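Local atomic coordinates of 3,4-dihydroxy-2-butanone 4-phosphate synthase (Acinetobacter baumannii, PDB entry 6MNZ), a protein that probably catalyses the conversion of D-ribulose 5-phosphate to formate and 3,4-dihydroxy-2-butanone 4-phosphate in riboflavin biosynthesis, using magnesium or manganese. Residues Leu9-Arg14 / Leu150-Leu156; Thr205-Gln211 / Leu223-Ile229. All blocks are in the same frame, centred on the assembly; numbering follows the deposited sequence.

Contact 1. Residues Leu9-Arg14 / Leu150-Leu156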
ATOM      1  N   LEU A   9       4.540 -13.580  32.684  1.00 48.08           N
ATOM      2  CA  LEU A   9       3.833 -14.071  31.507  1.00 48.24           C
ATOM      3  C   LEU A   9       4.736 -14.946  30.645  1.00 46.05           C
ATOM      4  O   LEU A   9       4.336 -16.042  30.232  1.00 64.86           O
ATOM      5  CB  LEU A   9       3.295 -12.894  30.696  1.00 42.65           C
ATOM      6  CG  LEU A   9       2.446 -11.887  31.475  1.00 36.68           C
ATOM      7  CD1 LEU A   9       2.036 -10.727  30.579  1.00 56.48           C
ATOM      8  CD2 LEU A   9       1.224 -12.562  32.076  1.00 27.23           C
ATOM      9  N   VAL A  10       5.989 -14.533  30.453  1.00 32.35           N
ATOM     10  CA  VAL A  10       6.942 -15.371  29.732  1.00 39.92           C
ATOM     11  C   VAL A  10       7.214 -16.656  30.508  1.00 39.05           C
ATOM     12  O   VAL A  10       7.385 -17.727  29.917  1.00 39.87           O
ATOM     13  CB  VAL A  10       8.242 -14.594  29.457  1.00 34.46           C
ATOM     14  CG1 VAL A  10       9.245 -15.473  28.730  1.00 37.08           C
ATOM     15  CG2 VAL A  10       7.955 -13.336  28.651  1.00 33.52           C
ATOM     16  N   ALA A  11       7.229 -16.576  31.841  1.00 35.40           N
ATOM     17  CA  ALA A  11       7.625 -17.732  32.640  1.00 40.95           C
ATOM     18  C   ALA A  11       6.533 -18.793  32.655  1.00 39.20           C
ATOM     19  O   ALA A  11       6.826 -19.995  32.629  1.00 36.20           O
ATOM     20  CB  ALA A  11       7.962 -17.291  34.064  1.00 42.38           C
ATOM     21  N   ASP A  12       5.268 -18.371  32.692  1.00 43.38           N
ATOM     22  CA  ASP A  12       4.169 -19.329  32.653  1.00 39.54           C
ATOM     23  C   ASP A  12       4.092 -20.025  31.301  1.00 41.34           C
ATOM     24  O   ASP A  12       3.879 -21.241  31.234  1.00 50.72           O
ATOM     25  CB  ASP A  12       2.852 -18.623  32.967  1.00 43.94           C
ATOM     26  CG  ASP A  12       2.592 -18.522  34.455  1.00 42.61           C
ATOM     27  OD1 ASP A  12       1.421 -18.336  34.840  1.00 46.08           O
ATOM     28  OD2 ASP A  12       3.538 -18.753  35.238  1.00 46.69           O
ATOM     29  N   ILE A  13       4.386 -19.297  30.224  1.00 38.71           N
ATOM     30  CA  ILE A  13       4.434 -19.916  28.904  1.00 41.66           C
ATOM     31  C   ILE A  13       5.536 -20.965  28.860  1.00 42.23           C
ATOM     32  O   ILE A  13       5.317 -22.098  28.416  1.00 40.96           O
ATOM     33  CB  ILE A  13       4.630 -18.840  27.820  1.00 39.73           C
ATOM     34  CG1 ILE A  13       3.373 -17.974  27.692  1.00 32.74           C
ATOM     35  CG2 ILE A  13       4.979 -19.481  26.486  1.00 52.47           C
ATOM     36  CD1 ILE A  13       2.171 -18.689  27.088  1.00 34.26           C
ATOM     37  N   ARG A  14       6.698 -20.645  29.432  1.00 38.61           N
ATOM     38  CA  ARG A  14       7.751 -21.644  29.578  1.00 36.55           C
ATOM     39  C   ARG A  14       7.260 -22.848  30.368  1.00 44.67           C
ATOM     40  O   ARG A  14       7.634 -23.989  30.070  1.00 51.98           O
ATOM     41  CB  ARG A  14       8.968 -21.013  30.256  1.00 42.41           C
ATOM     42  CG  ARG A  14       9.908 -22.000  30.927  1.00 53.14           C
ATOM     43  CD  ARG A  14      11.308 -21.416  31.056  1.00 49.78           C
ATOM     44  NE  ARG A  14      12.045 -21.478  29.797  1.00 45.55           N
ATOM     45  CZ  ARG A  14      12.803 -22.503  29.417  1.00 58.55           C
ATOM     46  NH1 ARG A  14      13.032 -23.515  30.245  1.00 54.63           N
ATOM     47  NH2 ARG A  14      13.352 -22.505  28.210  1.00 64.56           N
ATOM     48  N   LEU A 150       5.695 -14.027  22.540  1.00 33.00           N
ATOM     49  CA  LEU A 150       5.677 -14.515  23.914  1.00 26.53           C
ATOM     50  C   LEU A 150       6.294 -15.904  24.006  1.00 33.15           C
ATOM     51  O   LEU A 150       7.169 -16.155  24.843  1.00 36.92           O
ATOM     52  CB  LEU A 150       4.245 -14.523  24.446  1.00 35.30           C
ATOM     53  CG  LEU A 150       4.102 -14.391  25.962  1.00 39.81           C
ATOM     54  CD1 LEU A 150       4.582 -13.025  26.434  1.00 35.12           C
ATOM     55  CD2 LEU A 150       2.660 -14.630  26.383  1.00 41.71           C
ATOM     56  N   ALA A 151       5.871 -16.816  23.129  1.00 37.39           N
ATOM     57  CA  ALA A 151       6.453 -18.153  23.122  1.00 37.27           C
ATOM     58  C   ALA A 151       7.945 -18.098  22.822  1.00 37.78           C
ATOM     59  O   ALA A 151       8.727 -18.885  23.367  1.00 36.43           O
ATOM     60  CB  ALA A 151       5.735 -19.032  22.101  1.00 34.66           C
ATOM     61  N   ARG A 152       8.356 -17.177  21.948  1.00 40.81           N
ATOM     62  CA  ARG A 152       9.776 -17.017  21.655  1.00 31.74           C
ATOM     63  C   ARG A 152      10.555 -16.627  22.904  1.00 34.62           C
ATOM     64  O   ARG A 152      11.612 -17.202  23.186  1.00 41.29           O
ATOM     65  CB  ARG A 152       9.960 -15.972  20.557  1.00 39.02           C
ATOM     66  CG  ARG A 152      11.402 -15.565  20.314  1.00 39.72           C
ATOM     67  CD  ARG A 152      11.498 -14.555  19.180  1.00 29.57           C
ATOM     68  NE  ARG A 152      11.206 -15.164  17.885  1.00 36.84           N
ATOM     69  CZ  ARG A 152      10.077 -14.990  17.204  1.00 42.01           C
ATOM     70  NH1 ARG A 152       9.058 -14.318  17.731  1.00 35.22           N
ATOM     71  NH2 ARG A 152       9.945 -15.541  16.004  1.00 50.33           N
ATOM     72  N   LEU A 153       9.981 -15.757  23.736  1.00 39.61           N
ATOM     73  CA  LEU A 153      10.695 -15.273  24.910  1.00 42.71           C
ATOM     74  C   LEU A 153      10.860 -16.353  25.970  1.00 47.73           C
ATOM     75  O   LEU A 153      11.812 -16.294  26.755  1.00 48.46           O
ATOM     76  CB  LEU A 153       9.969 -14.069  25.508  1.00 44.37           C
ATOM     77  CG  LEU A 153      10.081 -12.761  24.724  1.00 43.33           C
ATOM     78  CD1 LEU A 153       9.121 -11.725  25.288  1.00 39.82           C
ATOM     79  CD2 LEU A 153      11.510 -12.239  24.744  1.00 41.49           C
ATOM     80  N   ALA A 154       9.987 -17.357  25.978  1.00 52.59           N
ATOM     81  CA  ALA A 154      10.208 -18.573  26.746  1.00 42.09           C
ATOM     82  C   ALA A 154      11.215 -19.509  26.091  1.00 42.81           C
ATOM     83  O   ALA A 154      11.268 -20.688  26.462  1.00 42.28           O
ATOM     84  CB  ALA A 154       8.883 -19.310  26.957  1.00 51.11           C
ATOM     85  N   GLY A 155      11.897 -19.061  25.040  1.00 39.43           N
ATOM     86  CA  GLY A 155      12.887 -19.888  24.381  1.00 49.49           C
ATOM     87  C   GLY A 155      12.318 -21.062  23.625  1.00 45.82           C
ATOM     88  O   GLY A 155      13.072 -21.945  23.211  1.00 48.10           O
ATOM     89  N   LEU A 156      11.019 -21.053  23.356  1.00 40.11           N
ATOM     90  CA  LEU A 156      10.356 -22.135  22.648  1.00 47.28           C
ATOM     91  C   LEU A 156      10.122 -21.750  21.191  1.00 47.80           C
ATOM     92  O   LEU A 156      10.522 -20.675  20.735  1.00 51.03           O
ATOM     93  CB  LEU A 156       9.036 -22.488  23.337  1.00 42.55           C
ATOM     94  CG  LEU A 156       9.185 -23.024  24.762  1.00 39.52           C
ATOM     95  CD1 LEU A 156       7.839 -23.108  25.460  1.00 46.75           C
ATOM     96  CD2 LEU A 156       9.866 -24.386  24.755  1.00 62.16           C
TER

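Contact 2. Residues Thr205-Gln211 / Leu223-Ile229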
ATOM      1  N   THR A 205      16.653  -3.631  19.117  1.00 41.32           N
ATOM      2  CA  THR A 205      15.756  -3.843  17.991  1.00 36.87           C
ATOM      3  C   THR A 205      16.113  -2.996  16.777  1.00 38.48           C
ATOM      4  O   THR A 205      15.747  -3.367  15.657  1.00 42.44           O
ATOM      5  CB  THR A 205      14.312  -3.552  18.412  1.00 36.01           C
ATOM      6  OG1 THR A 205      14.088  -4.062  19.732  1.00 41.66           O
ATOM      7  CG2 THR A 205      13.334  -4.206  17.453  1.00 49.02           C
ATOM      8  N   VAL A 206      16.888  -1.928  16.952  1.00 46.84           N
ATOM      9  CA  VAL A 206      17.158  -0.971  15.887  1.00 51.01           C
ATOM     10  C   VAL A 206      18.652  -0.982  15.595  1.00 46.23           C
ATOM     11  O   VAL A 206      19.467  -1.177  16.503  1.00 47.20           O
ATOM     12  CB  VAL A 206      16.688   0.449  16.269  1.00 49.31           C
ATOM     13  CG1 VAL A 206      17.105   1.453  15.203  1.00 42.68           C
ATOM     14  CG2 VAL A 206      15.175   0.475  16.479  1.00 42.81           C
ATOM     15  N   GLU A 207      18.999  -0.899  14.311  1.00 36.27           N
ATOM     16  CA  GLU A 207      20.385  -0.802  13.874  1.00 47.49           C
ATOM     17  C   GLU A 207      20.522   0.294  12.826  1.00 46.70           C
ATOM     18  O   GLU A 207      19.729   0.363  11.882  1.00 38.19           O
ATOM     19  CB  GLU A 207      20.884  -2.135  13.307  1.00 56.81           C
ATOM     20  CG  GLU A 207      22.295  -2.080  12.747  1.00 69.12           C
ATOM     21  CD  GLU A 207      22.647  -3.315  11.942  1.00 72.36           C
ATOM     22  OE1 GLU A 207      21.828  -4.259  11.928  1.00 67.12           O
ATOM     23  OE2 GLU A 207      23.587  -3.233  11.124  1.00 59.22           O
ATOM     24  N   ARG A 208      21.618   1.043  12.918  1.00 54.84           N
ATOM     25  CA  ARG A 208      21.945   2.085  11.956  1.00 54.99           C
ATOM     26  C   ARG A 208      22.509   1.492  10.667  1.00 53.84           C
ATOM     27  O   ARG A 208      23.150   0.437  10.662  1.00 55.65           O
ATOM     28  CB  ARG A 208      22.949   3.073  12.551  1.00 49.56           C
ATOM     29  CG  ARG A 208      24.249   2.444  13.020  1.00 57.80           C
ATOM     30  CD  ARG A 208      24.912   3.302  14.084  1.00 74.01           C
ATOM     31  NE  ARG A 208      25.304   4.605  13.555  1.00 71.29           N
ATOM     32  CZ  ARG A 208      25.844   5.579  14.279  1.00 54.50           C
ATOM     33  NH1 ARG A 208      26.045   5.409  15.580  1.00 43.89           N
ATOM     34  NH2 ARG A 208      26.398   6.615  13.665  1.00 54.66           N
ATOM     35  N   LEU A 209      22.384   2.266   9.588  1.00 47.98           N
ATOM     36  CA  LEU A 209      22.801   1.837   8.260  1.00 52.86           C
ATOM     37  C   LEU A 209      24.021   2.606   7.768  1.00 53.34           C
ATOM     38  O   LEU A 209      25.033   1.998   7.408  1.00 68.65           O
ATOM     39  CB  LEU A 209      21.640   2.004   7.269  1.00 62.09           C
ATOM     40  CG  LEU A 209      20.385   1.157   7.480  1.00 45.73           C
ATOM     41  CD1 LEU A 209      19.569   1.121   6.195  1.00 43.79           C
ATOM     42  CD2 LEU A 209      20.727  -0.253   7.927  1.00 46.31           C
ATOM     43  N   ASP A 210      23.940   3.932   7.705  1.00 48.60           N
ATOM     44  CA  ASP A 210      25.014   4.737   7.143  1.00 62.31           C
ATOM     45  C   ASP A 210      24.843   6.169   7.621  1.00 61.66           C
ATOM     46  O   ASP A 210      23.721   6.628   7.850  1.00 38.76           O
ATOM     47  CB  ASP A 210      25.022   4.685   5.612  1.00 52.35           C
ATOM     48  CG  ASP A 210      23.742   5.216   5.006  1.00 70.33           C
ATOM     49  OD1 ASP A 210      23.769   6.322   4.426  1.00 64.18           O
ATOM     50  OD2 ASP A 210      22.710   4.521   5.102  1.00 70.44           O
ATOM     51  N   GLN A 211      25.965   6.867   7.758  1.00 64.30           N
ATOM     52  CA  GLN A 211      25.959   8.280   8.102  1.00 41.88           C
ATOM     53  C   GLN A 211      26.224   9.126   6.864  1.00 41.88           C
ATOM     54  O   GLN A 211      27.019   8.761   5.995  1.00 55.25           O
ATOM     55  CB  GLN A 211      27.007   8.586   9.174  1.00 48.54           C
ATOM     56  CG  GLN A 211      26.747   9.879   9.933  1.00 70.74           C
ATOM     57  CD  GLN A 211      27.637  10.038  11.152  1.00 63.58           C
ATOM     58  OE1 GLN A 211      28.063   9.052  11.754  1.00 64.79           O
ATOM     59  NE2 GLN A 211      27.796  11.276  11.604  1.00 53.42           N
ATOM     60  N   LEU A 223      22.913  12.758   8.673  1.00 62.06           N
ATOM     61  CA  LEU A 223      21.821  11.819   8.436  1.00 36.85           C
ATOM     62  C   LEU A 223      22.235  10.445   8.952  1.00 41.16           C
ATOM     63  O   LEU A 223      23.001   9.738   8.293  1.00 56.25           O
ATOM     64  CB  LEU A 223      21.478  11.758   6.950  1.00 40.21           C
ATOM     65  CG  LEU A 223      20.001  11.634   6.586  1.00 43.18           C
ATOM     66  CD1 LEU A 223      19.292  12.959   6.794  1.00 48.75           C
ATOM     67  CD2 LEU A 223      19.851  11.161   5.150  1.00 60.95           C
ATOM     68  N   TYR A 224      21.556   9.986  10.000  1.00 43.79           N
ATOM     69  CA  TYR A 224      21.663   8.608  10.468  1.00 41.33           C
ATOM     70  C   TYR A 224      20.443   7.833   9.981  1.00 49.12           C
ATOM     71  O   TYR A 224      19.307   8.195  10.298  1.00 56.05           O
ATOM     72  CB  TYR A 224      21.780   8.565  11.991  1.00 38.63           C
ATOM     73  CG  TYR A 224      22.987   9.301  12.537  1.00 50.08           C
ATOM     74  CD1 TYR A 224      23.962   8.626  13.260  1.00 66.49           C
ATOM     75  CD2 TYR A 224      23.065  10.688  12.485  1.00 53.69           C
ATOM     76  CE1 TYR A 224      25.005   9.307  13.862  1.00 63.48           C
ATOM     77  CE2 TYR A 224      24.170  11.361  12.973  1.00 59.29           C
ATOM     78  CZ  TYR A 224      25.134  10.663  13.669  1.00 60.34           C
ATOM     79  OH  TYR A 224      26.195  11.332  14.234  1.00 59.04           O
ATOM     80  N   ARG A 225      20.674   6.860   9.101  1.00 49.36           N
ATOM     81  CA  ARG A 225      19.635   5.937   8.660  1.00 37.20           C
ATOM     82  C   ARG A 225      19.628   4.690   9.536  1.00 38.93           C
ATOM     83  O   ARG A 225      20.638   3.984   9.627  1.00 36.36           O
ATOM     84  CB  ARG A 225      19.850   5.556   7.193  1.00 55.65           C
ATOM     85  CG  ARG A 225      19.421   6.636   6.208  1.00 47.42           C
ATOM     86  CD  ARG A 225      20.023   6.419   4.825  1.00 45.97           C
ATOM     87  NE  ARG A 225      19.066   5.815   3.899  1.00 56.39           N
ATOM     88  CZ  ARG A 225      19.089   4.544   3.505  1.00 66.06           C
ATOM     89  NH1 ARG A 225      20.049   3.720   3.913  1.00 47.70           N
ATOM     90  NH2 ARG A 225      18.180   4.110   2.641  1.00 61.84           N
ATOM     91  N   TYR A 226      18.462   4.368  10.092  1.00 44.58           N
ATOM     92  CA  TYR A 226      18.291   3.207  10.953  1.00 35.36           C
ATOM     93  C   TYR A 226      17.285   2.238  10.345  1.00 40.56           C
ATOM     94  O   TYR A 226      16.409   2.630   9.569  1.00 36.99           O
ATOM     95  CB  TYR A 226      17.821   3.622  12.349  1.00 39.23           C
ATOM     96  CG  TYR A 226      18.860   4.381  13.136  1.00 51.88           C
ATOM     97  CD1 TYR A 226      18.986   5.758  13.012  1.00 44.83           C
ATOM     98  CD2 TYR A 226      19.724   3.722  13.996  1.00 51.88           C
ATOM     99  CE1 TYR A 226      19.848   6.467  13.824  1.00 35.04           C
ATOM    100  CE2 TYR A 226      20.568   4.424  14.829  1.00 50.35           C
ATOM    101  CZ  TYR A 226      20.706   5.784  14.659  1.00 44.06           C
ATOM    102  OH  TYR A 226      21.686   6.464  15.344  1.00 53.06           O
ATOM    103  N   ARG A 227      17.415   0.964  10.713  1.00 40.02           N
ATOM    104  CA  ARG A 227      16.416  -0.050  10.404  1.00 37.85           C
ATOM    105  C   ARG A 227      16.117  -0.876  11.646  1.00 42.49           C
ATOM    106  O   ARG A 227      17.035  -1.289  12.361  1.00 43.76           O
ATOM    107  CB  ARG A 227      16.892  -0.965   9.270  1.00 44.95           C
ATOM    108  CG  ARG A 227      16.313  -0.620   7.908  1.00 51.75           C
ATOM    109  CD  ARG A 227      16.306  -1.829   6.985  1.00 69.59           C
ATOM    110  NE  ARG A 227      17.653  -2.234   6.591  1.00 69.22           N
ATOM    111  CZ  ARG A 227      18.253  -1.861   5.463  1.00 60.30           C
ATOM    112  NH1 ARG A 227      17.683  -0.971   4.658  1.00 53.50           N
ATOM    113  NH2 ARG A 227      19.470  -2.308   5.186  1.00 44.52           N
ATOM    114  N   GLU A 228      14.842  -1.211  11.829  1.00 48.21           N
ATOM    115  CA  GLU A 228      14.393  -2.035  12.942  1.00 39.80           C
ATOM    116  C   GLU A 228      14.082  -3.453  12.476  1.00 40.56           C
ATOM    117  O   GLU A 228      13.820  -3.693  11.295  1.00 49.68           O
ATOM    118  CB  GLU A 228      13.155  -1.440  13.615  1.00 42.13           C
ATOM    119  CG  GLU A 228      12.816  -2.115  14.934  1.00 39.74           C
ATOM    120  CD  GLU A 228      11.562  -1.568  15.575  1.00 39.14           C
ATOM    121  OE1 GLU A 228      10.585  -1.335  14.831  1.00 44.50           O
ATOM    122  OE2 GLU A 228      11.439  -1.709  16.810  1.00 40.25           O
ATOM    123  N   ILE A 229      14.226  -4.405  13.404  1.00 48.91           N
ATOM    124  CA  ILE A 229      13.886  -5.794  13.119  1.00 36.90           C
ATOM    125  C   ILE A 229      12.510  -5.857  12.481  1.00 39.23           C
ATOM    126  O   ILE A 229      11.539  -5.305  13.010  1.00 43.60           O
ATOM    127  CB  ILE A 229      13.922  -6.627  14.413  1.00 29.52           C
ATOM    128  CG1 ILE A 229      15.304  -6.570  15.067  1.00 32.51           C
ATOM    129  CG2 ILE A 229      13.515  -8.065  14.131  1.00 45.39           C
ATOM    130  CD1 ILE A 229      16.436  -7.057  14.188  1.00 33.89           C
TER

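Contact 1. Residues Leu9-Arg14 / Leu150-Leu156
Ile13 and Val10 are the two bumps that helix 6-15 presents to the end of helix 143-153; Ile13 works with both of its branches. CG1 stands beside the backbone N (chi1 -69°) and lies across the branched end of Leu150, 3.7 Å from Leu150 CD2, the two side chains crossing at about a right angle. CG2 takes the other direction and settles between Ala151 and Ala154, 3.9 Å from both Ala151 CA and Ala154 CB. One turn back, Val10 rides over Leu153: its CG1 is 3.6 Å from Leu153 CB, while its CG2 faces Leu150 CD1 at 4.0 Å.

The reverse bump is small. Ala154 CB enters the shallow hollow between Val10 and Arg14, 3.7 Å from Arg14 CB and close to the backbone there. Ala154 is where the chain leaves helical geometry, and a Schellman motif ends the helix, with Gly155 at positive phi as its C-prime residue and Leu156 N bonded to Ala151 O. The turn directs Leu156 at helix 6-15, its CD1 4.0 Å from Ile13 O.

Leu150 and Ile13 also reach Val19 of strand 19-22, so the two helices pack together on the six-stranded sheet of the synthase domain, and Leu195 of helix 192-202 lies against Leu150 and Leu153.

Arg14 NH2 donates to Ala154 O at 3.3 Å, a long, bent bond (137°) that approaches from above the carbonyl plane. The chemistry is thus mostly apolar contact, with one polar latch where a positive group meets the carbonyl-rich end of a helix, a pairing that should be electrostatically favourable.

Contact 2. Residues Thr205-Gln211 / Leu223-Ile229
Strands 206-211 and 223-228 run antiparallel, their short axes 144° apart in direction. Glu207 and Arg227 form a hydrogen-bonded pair, Glu207 N to Arg227 O at 2.8 Å and Arg227 N to Glu207 O at 2.7 Å, flanked by the non-hydrogen-bonded pairs Val206-Glu228 and Arg208-Tyr226. Ile229 N to Thr205 O, 2.9 Å, ties the open end. Beyond Arg208 the register slips: Leu209 and Asp210 both stand opposite Arg225, a beta bulge, before Gln211 pairs with Tyr224.

On the face of Arg208, Tyr224 and Tyr226, Gln211 lies flat along the Tyr224 ring. Its CG sits over the ring centre, 4.2 Å from the centroid in a CH-pi contact, and the amide is stacked with the ring, 26° from parallel. The Arg208 guanidinium comes to the edge of the same ring through NH2, its plane turned well away from that of the ring. Val206 CG1 packs on Tyr226 CB at 3.7 Å. Arg208 NH1, in a salt bridge, and Tyr226 OH, in a hydrogen bond, share Asp336 OD2.

On the other face, Asp210 OD2 and Arg225 NH1 form a salt bridge, 3.0 Å, the donor on the syn side of the oxygen. Asp210 CG stands between backbone N and carbonyl carbon (chi1 61°), which turns the carboxylate toward the partner strand. Leu209 CD1 lies over one face of the Arg227 guanidinium.

This hairpin edge of the cyclohydrolase-like domain is therefore held by backbone bonds and by charges on both faces: Asp210 pairs with Arg225, while Asp336 gathers a cation and a hydroxyl, which would be expected to stabilise its carboxylate.

From the N terminus, helix 6-15 leads into strand 19-22, and the chain then lays down strands 31-36, 57-60 and 127-131 before helix 143-153 returns to it; contact 1 closes this long loop. Strands 160-164 and 188-191 complete that sheet, and helix 192-202 carries the chain to the second domain, where contact 2 closes the short hairpin that begins the seven-stranded sheet. The contacts follow in series, neither nested nor crossed, their centres about 28 Å apart. The join between them is close, however: Leu195 and Glu203 touch contact 1, Glu203 O weakly bonds Thr205 OG1, and Ile229 O accepts from His139 of the first domain.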